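Local coordinates for hemoglobin component VII (Tokunagayusurika akamusi, PDB 1X46), which binds heme and probably carries or stores oxygen in the midge larva, as a member of the globin family, at residues 17-22 / 27-32; 77-82 / 86-91. All coordinates share one frame; numbering follows the deposited sequence.

Contact 1. Residues 17-22 / 27-32; sequences SSWAQI and VDILYN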
ATOM      1  N   SER A  17       4.164   6.136  12.211  1.00 14.48           N
ATOM      2  CA  SER A  17       3.451   7.315  12.704  1.00 14.11           C
ATOM      3  C   SER A  17       2.655   8.043  11.629  1.00 14.48           C
ATOM      4  O   SER A  17       1.539   8.483  11.885  1.00 17.15           O
ATOM      5  CB  SER A  17       4.369   8.282  13.454  1.00 18.01           C
ATOM      6  OG  SER A  17       5.474   8.667  12.675  1.00 27.21           O
ATOM      7  N   SER A  18       3.211   8.145  10.416  1.00 13.77           N
ATOM      8  CA  SER A  18       2.482   8.777   9.338  1.00 13.38           C
ATOM      9  C   SER A  18       1.324   7.889   8.847  1.00 10.89           C
ATOM     10  O   SER A  18       0.246   8.377   8.518  1.00 14.06           O
ATOM     11  CB  SER A  18       3.440   9.200   8.195  1.00 11.45           C
ATOM     12  OG  SER A  18       4.115   8.096   7.627  1.00 11.64           O
ATOM     13  N   TRP A  19       1.544   6.574   8.858  1.00 10.61           N
ATOM     14  CA  TRP A  19       0.465   5.635   8.583  1.00 11.35           C
ATOM     15  C   TRP A  19      -0.702   5.789   9.551  1.00 12.25           C
ATOM     16  O   TRP A  19      -1.867   5.746   9.154  1.00 13.40           O
ATOM     17  CB  TRP A  19       1.003   4.202   8.582  1.00 12.28           C
ATOM     18  CG  TRP A  19      -0.082   3.185   8.362  1.00 14.09           C
ATOM     19  CD1 TRP A  19      -0.484   2.207   9.248  1.00 14.30           C
ATOM     20  CD2 TRP A  19      -0.884   3.017   7.183  1.00 13.24           C
ATOM     21  NE1 TRP A  19      -1.486   1.456   8.678  1.00 15.37           N
ATOM     22  CE2 TRP A  19      -1.749   1.927   7.415  1.00 15.16           C
ATOM     23  CE3 TRP A  19      -0.950   3.673   5.946  1.00 15.00           C
ATOM     24  CZ2 TRP A  19      -2.699   1.497   6.456  1.00 13.49           C
ATOM     25  CZ3 TRP A  19      -1.882   3.239   4.995  1.00 18.13           C
ATOM     26  CH2 TRP A  19      -2.748   2.169   5.264  1.00 15.89           C
ATOM     27  N   ALA A  20      -0.362   5.924  10.831  1.00 13.52           N
ATOM     28  CA  ALA A  20      -1.393   6.086  11.853  1.00 15.02           C
ATOM     29  C   ALA A  20      -2.285   7.316  11.605  1.00 16.54           C
ATOM     30  O   ALA A  20      -3.436   7.361  12.065  1.00 17.50           O
ATOM     31  CB  ALA A  20      -0.745   6.153  13.248  1.00 15.88           C
ATOM     32  N   GLN A  21      -1.759   8.291  10.857  1.00 15.36           N
ATOM     33  CA  GLN A  21      -2.511   9.505  10.534  1.00 14.85           C
ATOM     34  C   GLN A  21      -3.542   9.280   9.414  1.00 15.04           C
ATOM     35  O   GLN A  21      -4.463  10.085   9.255  1.00 17.21           O
ATOM     36  CB  GLN A  21      -1.550  10.625  10.119  1.00 18.82           C
ATOM     37  CG  GLN A  21      -0.685  11.178  11.238  1.00 19.94           C
ATOM     38  CD  GLN A  21      -0.107  12.539  10.885  1.00 22.39           C
ATOM     39  OE1 GLN A  21      -0.864  13.506  10.686  1.00 23.63           O
ATOM     40  NE2 GLN A  21       1.218  12.617  10.789  1.00 24.40           N
ATOM     41  N   ILE A  22      -3.384   8.212   8.626  1.00 12.61           N
ATOM     42  CA  ILE A  22      -4.280   7.961   7.498  1.00 13.25           C
ATOM     43  C   ILE A  22      -4.968   6.609   7.524  1.00 12.83           C
ATOM     44  O   ILE A  22      -5.838   6.350   6.690  1.00 15.10           O
ATOM     45  CB  ILE A  22      -3.528   8.167   6.149  1.00 11.27           C
ATOM     46  CG1 ILE A  22      -2.441   7.093   5.952  1.00 14.92           C
ATOM     47  CG2 ILE A  22      -2.934   9.591   6.086  1.00 13.29           C
ATOM     48  CD1 ILE A  22      -2.005   6.999   4.491  1.00 16.47           C
ATOM     49  N   VAL A  27     -11.400   4.358   2.881  1.00 11.22           N
ATOM     50  CA  VAL A  27     -12.198   4.663   1.693  1.00  9.40           C
ATOM     51  C   VAL A  27     -11.527   5.764   0.871  1.00 10.50           C
ATOM     52  O   VAL A  27     -11.429   5.646  -0.351  1.00 10.09           O
ATOM     53  CB  VAL A  27     -13.647   5.051   2.110  1.00 11.83           C
ATOM     54  CG1 VAL A  27     -14.380   5.785   1.003  1.00 12.89           C
ATOM     55  CG2 VAL A  27     -14.440   3.794   2.537  1.00 13.00           C
ATOM     56  N   ASP A  28     -11.032   6.797   1.553  1.00  9.85           N
ATOM     57  CA  ASP A  28     -10.377   7.900   0.846  1.00 10.00           C
ATOM     58  C   ASP A  28      -9.089   7.427   0.195  1.00  9.47           C
ATOM     59  O   ASP A  28      -8.758   7.896  -0.917  1.00  9.09           O
ATOM     60  CB  ASP A  28     -10.100   9.093   1.752  1.00 11.62           C
ATOM     61  CG  ASP A  28     -11.372   9.817   2.196  1.00 13.83           C
ATOM     62  OD1 ASP A  28     -12.418   9.704   1.533  1.00 16.05           O
ATOM     63  OD2 ASP A  28     -11.381  10.527   3.232  1.00 21.70           O
ATOM     64  N   ILE A  29      -8.364   6.505   0.837  1.00  8.29           N
ATOM     65  CA  ILE A  29      -7.131   6.000   0.216  1.00  7.51           C
ATOM     66  C   ILE A  29      -7.481   5.253  -1.069  1.00  9.50           C
ATOM     67  O   ILE A  29      -6.833   5.450  -2.115  1.00  9.23           O
ATOM     68  CB  ILE A  29      -6.394   5.035   1.200  1.00  9.50           C
ATOM     69  CG1 ILE A  29      -5.770   5.828   2.353  1.00 10.28           C
ATOM     70  CG2 ILE A  29      -5.316   4.207   0.442  1.00  9.80           C
ATOM     71  CD1 ILE A  29      -5.376   4.945   3.537  1.00 10.19           C
ATOM     72  N   LEU A  30      -8.505   4.400  -1.030  1.00  8.61           N
ATOM     73  CA  LEU A  30      -8.890   3.661  -2.232  1.00  8.07           C
ATOM     74  C   LEU A  30      -9.426   4.569  -3.315  1.00  8.56           C
ATOM     75  O   LEU A  30      -9.111   4.398  -4.513  1.00  8.80           O
ATOM     76  CB  LEU A  30      -9.896   2.522  -1.924  1.00  7.85           C
ATOM     77  CG  LEU A  30     -10.250   1.580  -3.077  1.00  7.09           C
ATOM     78  CD1 LEU A  30      -8.973   0.895  -3.601  1.00 10.73           C
ATOM     79  CD2 LEU A  30     -11.284   0.517  -2.615  1.00 10.27           C
ATOM     80  N   TYR A  31     -10.285   5.512  -2.917  1.00  7.60           N
ATOM     81  CA  TYR A  31     -10.772   6.482  -3.887  1.00  7.90           C
ATOM     82  C   TYR A  31      -9.603   7.229  -4.549  1.00  9.25           C
ATOM     83  O   TYR A  31      -9.612   7.370  -5.783  1.00  9.21           O
ATOM     84  CB  TYR A  31     -11.728   7.458  -3.196  1.00 10.83           C
ATOM     85  CG  TYR A  31     -12.167   8.581  -4.091  1.00 10.12           C
ATOM     86  CD1 TYR A  31     -13.316   8.467  -4.860  1.00 12.54           C
ATOM     87  CD2 TYR A  31     -11.429   9.765  -4.155  1.00 13.40           C
ATOM     88  CE1 TYR A  31     -13.730   9.509  -5.682  1.00 14.66           C
ATOM     89  CE2 TYR A  31     -11.840  10.809  -4.995  1.00 15.34           C
ATOM     90  CZ  TYR A  31     -12.995  10.651  -5.738  1.00 14.68           C
ATOM     91  OH  TYR A  31     -13.445  11.658  -6.563  1.00 17.18           O
ATOM     92  N   ASN A  32      -8.608   7.639  -3.758  1.00  8.53           N
ATOM     93  CA  ASN A  32      -7.474   8.359  -4.331  1.00  8.29           C
ATOM     94  C   ASN A  32      -6.706   7.507  -5.333  1.00  8.17           C
ATOM     95  O   ASN A  32      -6.288   7.970  -6.393  1.00  9.80           O
ATOM     96  CB  ASN A  32      -6.561   8.848  -3.233  1.00  9.42           C
ATOM     97  CG  ASN A  32      -5.412   9.644  -3.763  1.00 10.16           C
ATOM     98  OD1 ASN A  32      -5.606  10.728  -4.329  1.00 12.48           O
ATOM     99  ND2 ASN A  32      -4.212   9.135  -3.574  1.00  9.89           N
TER
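Ile29 reaches out from the second helix of this globin fold to meet Trp19 of helix 9-20 and Ile22, a little farther along the chain, so the contact joins the A and B helices of the globin across the short turn between them. Between side chains the touching is apolar; the contact is small, with 107 Å² buried in all, and all three residues are buried in the protein. From Ile29 it is the delta methyl that works: CD1 lies 4.1 Å from CD1 of Ile22, the two side chains crossing at about a right angle. The same methyl meets the six-membered part of the indole, 4.2 Å from CZ3 of Trp19, approaching the ring obliquely. The indole gets there because CG of Trp19 is anti to the backbone N (chi1 178°), which carries the benzo end toward helix 26-36.

No hydrogen bond crosses between the segments; the polar work is done elsewhere. Trp19 NE1 bonds to Asn73 OD1, which ties the indole to helix 59-78 and helps fix its rotation, while the ring of His23 meets it edge-to-face. Helix 106-123 adds Leu120 against Ile22 and Phe119 against Ile29. Ile22 N donates a hydrogen bond to Trp19 O, 2.9 Å away. The nearest approach between the segments is from methyl to carbonyl: Ile29 CD1 stands 3.5 Å from Ile22 O.

Contact 2. Residues 77-82 / 86-91; sequences ALMGVA and PALKNV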
ATOM      1  N   ALA A  77       2.679  -3.209  11.294  1.00 12.68           N
ATOM      2  CA  ALA A  77       2.824  -3.695  12.685  1.00 12.86           C
ATOM      3  C   ALA A  77       3.993  -4.653  12.886  1.00 14.75           C
ATOM      4  O   ALA A  77       4.644  -4.627  13.947  1.00 14.55           O
ATOM      5  CB  ALA A  77       1.538  -4.369  13.166  1.00 13.85           C
ATOM      6  N   LEU A  78       4.257  -5.467  11.864  1.00 11.96           N
ATOM      7  CA  LEU A  78       5.350  -6.442  11.867  1.00 12.82           C
ATOM      8  C   LEU A  78       6.758  -5.856  11.617  1.00 13.74           C
ATOM      9  O   LEU A  78       7.764  -6.569  11.771  1.00 14.93           O
ATOM     10  CB  LEU A  78       5.072  -7.571  10.881  1.00 12.33           C
ATOM     11  CG  LEU A  78       3.869  -8.449  11.218  1.00 13.14           C
ATOM     12  CD1 LEU A  78       3.570  -9.334  10.038  1.00 14.86           C
ATOM     13  CD2 LEU A  78       4.130  -9.298  12.479  1.00 13.39           C
ATOM     14  N   MET A  79       6.822  -4.587  11.218  1.00 13.79           N
ATOM     15  CA  MET A  79       8.107  -3.917  10.969  1.00 16.85           C
ATOM     16  C   MET A  79       8.845  -3.623  12.265  1.00 15.74           C
ATOM     17  O   MET A  79       8.229  -3.363  13.281  1.00 18.63           O
ATOM     18  CB  MET A  79       7.878  -2.598  10.257  1.00 18.18           C
ATOM     19  CG  MET A  79       7.498  -2.770   8.844  1.00 15.33           C
ATOM     20  SD  MET A  79       6.935  -1.210   8.084  1.00 22.73           S
ATOM     21  CE  MET A  79       8.410  -0.252   7.956  1.00 17.42           C
ATOM     22  N   GLY A  80      10.179  -3.628  12.203  1.00 19.92           N
ATOM     23  CA  GLY A  80      10.981  -3.092  13.295  1.00 20.96           C
ATOM     24  C   GLY A  80      11.554  -4.097  14.275  1.00 22.82           C
ATOM     25  O   GLY A  80      12.313  -3.717  15.175  1.00 24.47           O
ATOM     26  N   VAL A  81      11.175  -5.363  14.095  1.00 21.10           N
ATOM     27  CA  VAL A  81      11.516  -6.456  15.005  1.00 22.57           C
ATOM     28  C   VAL A  81      12.057  -7.646  14.213  1.00 20.75           C
ATOM     29  O   VAL A  81      11.381  -8.210  13.351  1.00 20.12           O
ATOM     30  CB  VAL A  81      10.258  -6.907  15.804  1.00 24.26           C
ATOM     31  CG1 VAL A  81      10.597  -8.004  16.767  1.00 26.93           C
ATOM     32  CG2 VAL A  81       9.644  -5.740  16.572  1.00 24.17           C
ATOM     33  N   ALA A  82      13.271  -8.086  14.535  1.00 21.69           N
ATOM     34  CA  ALA A  82      13.869  -9.166  13.770  1.00 21.22           C
ATOM     35  C   ALA A  82      13.040 -10.463  13.793  1.00 20.00           C
ATOM     36  O   ALA A  82      12.888 -11.118  12.763  1.00 21.30           O
ATOM     37  CB  ALA A  82      15.301  -9.422  14.249  1.00 23.42           C
ATOM     38  N   PRO A  86      10.358 -13.036   9.272  1.00 18.61           N
ATOM     39  CA  PRO A  86       9.751 -14.140   8.506  1.00 19.64           C
ATOM     40  C   PRO A  86       8.252 -13.965   8.315  1.00 18.18           C
ATOM     41  O   PRO A  86       7.773 -14.187   7.198  1.00 18.35           O
ATOM     42  CB  PRO A  86      10.058 -15.396   9.345  1.00 21.24           C
ATOM     43  CG  PRO A  86      11.226 -15.013  10.175  1.00 24.38           C
ATOM     44  CD  PRO A  86      11.104 -13.546  10.448  1.00 19.38           C
ATOM     45  N   ALA A  87       7.534 -13.583   9.368  1.00 18.82           N
ATOM     46  CA  ALA A  87       6.102 -13.358   9.265  1.00 16.49           C
ATOM     47  C   ALA A  87       5.775 -12.228   8.294  1.00 15.93           C
ATOM     48  O   ALA A  87       4.821 -12.336   7.503  1.00 16.64           O
ATOM     49  CB  ALA A  87       5.503 -13.078  10.621  1.00 18.15           C
ATOM     50  N   LEU A  88       6.547 -11.151   8.385  1.00 16.45           N
ATOM     51  CA  LEU A  88       6.336 -10.021   7.479  1.00 15.39           C
ATOM     52  C   LEU A  88       6.584 -10.442   6.039  1.00 16.29           C
ATOM     53  O   LEU A  88       5.779 -10.142   5.136  1.00 14.91           O
ATOM     54  CB  LEU A  88       7.227  -8.854   7.870  1.00 15.03           C
ATOM     55  CG  LEU A  88       7.350  -7.687   6.879  1.00 15.45           C
ATOM     56  CD1 LEU A  88       6.005  -7.013   6.650  1.00 17.42           C
ATOM     57  CD2 LEU A  88       8.354  -6.716   7.441  1.00 18.00           C
ATOM     58  N   LYS A  89       7.684 -11.142   5.791  1.00 16.14           N
ATOM     59  CA  LYS A  89       7.952 -11.571   4.429  1.00 14.74           C
ATOM     60  C   LYS A  89       6.909 -12.531   3.874  1.00 14.52           C
ATOM     61  O   LYS A  89       6.623 -12.539   2.669  1.00 15.83           O
ATOM     62  CB  LYS A  89       9.363 -12.122   4.317  1.00 16.81           C
ATOM     63  CG  LYS A  89      10.365 -11.009   4.437  1.00 19.91           C
ATOM     64  CD  LYS A  89      11.694 -11.475   3.973  1.00 22.40           C
ATOM     65  CE  LYS A  89      12.688 -10.370   3.902  1.00 18.87           C
ATOM     66  NZ  LYS A  89      14.081 -10.940   3.818  1.00 22.80           N
ATOM     67  N   ASN A  90       6.333 -13.352   4.750  1.00 16.70           N
ATOM     68  CA  ASN A  90       5.301 -14.263   4.306  1.00 16.44           C
ATOM     69  C   ASN A  90       4.007 -13.524   3.937  1.00 15.55           C
ATOM     70  O   ASN A  90       3.339 -13.892   2.964  1.00 17.10           O
ATOM     71  CB  ASN A  90       5.060 -15.366   5.341  1.00 21.71           C
ATOM     72  CG  ASN A  90       6.279 -16.283   5.500  1.00 27.59           C
ATOM     73  OD1 ASN A  90       7.220 -16.232   4.701  1.00 29.97           O
ATOM     74  ND2 ASN A  90       6.277 -17.100   6.545  1.00 30.20           N
ATOM     75  N   VAL A  91       3.683 -12.477   4.691  1.00 15.87           N
ATOM     76  CA  VAL A  91       2.559 -11.612   4.298  1.00 14.71           C
ATOM     77  C   VAL A  91       2.805 -11.007   2.906  1.00 15.28           C
ATOM     78  O   VAL A  91       1.940 -11.049   2.014  1.00 16.32           O
ATOM     79  CB  VAL A  91       2.307 -10.517   5.322  1.00 14.65           C
ATOM     80  CG1 VAL A  91       1.409  -9.446   4.736  1.00 17.59           C
ATOM     81  CG2 VAL A  91       1.655 -11.109   6.550  1.00 16.19           C
TER
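Leu78, at the C-terminal end of helix 59-78, packs against the start of helix 85-100 where the globin chain turns from its E helix to its F helix. Its CB comes first, 3.9 Å from CB of Leu88, a close meeting that goes with CA atoms only 5.7 Å apart. CG stands anti to the carbonyl carbon (chi1 -65°), and from it CD1 runs on to the backbone of the second helix, 3.8 Å from Leu88 CA and 3.9 Å from Leu88 N. Around that same methyl gather Ala87, whose CB is 4.3 Å from Leu78 CD1, and Val91, whose CG2 lies 4.4 Å from it. One leucine methyl therefore touches residues on successive turns of the helix, and the side chain also touches Asn84 in the loop. Next to it Met79 adds a looser touch, its CG 4.3 Å from Leu88 CD2. Farther along the turn, Pro86 CD comes 3.8 Å from Ala82 O. No hydrogen bond links the two segments. The contact lies near the surface, though Leu88 itself is buried. Leu88 rests on Ala75 and Val91 on Val71 and Glu74, so helix 85-100 packs along helix 59-78 beyond the turn, while Lys16 NZ of helix 9-20 hydrogen-bonds the Met79 carbonyl O.

Overall arrangement
Contact 1 and contact 2 follow one another along the chain and do not touch: their centres are 21 Å apart and their nearest atoms about 7 Å. Helix 59-78 connects them, since Trp19 of contact 1 packs on Ile72 and Ile76 while Leu78 of contact 2 belongs to its last turn. Each also comes near the heme. The side chain of Trp19 is about 8 Å from it and that of Val91 about 7 Å, distances consistent with a second layer behind the pocket. Segment 86-91 of contact 2 lies on the helix that carries the axial ligand, the Val91 side chain being about 10 Å from that of His99; in contact 1, the side chain of Ile29 is about 11 Å from that of Phe44, a heme-binding residue.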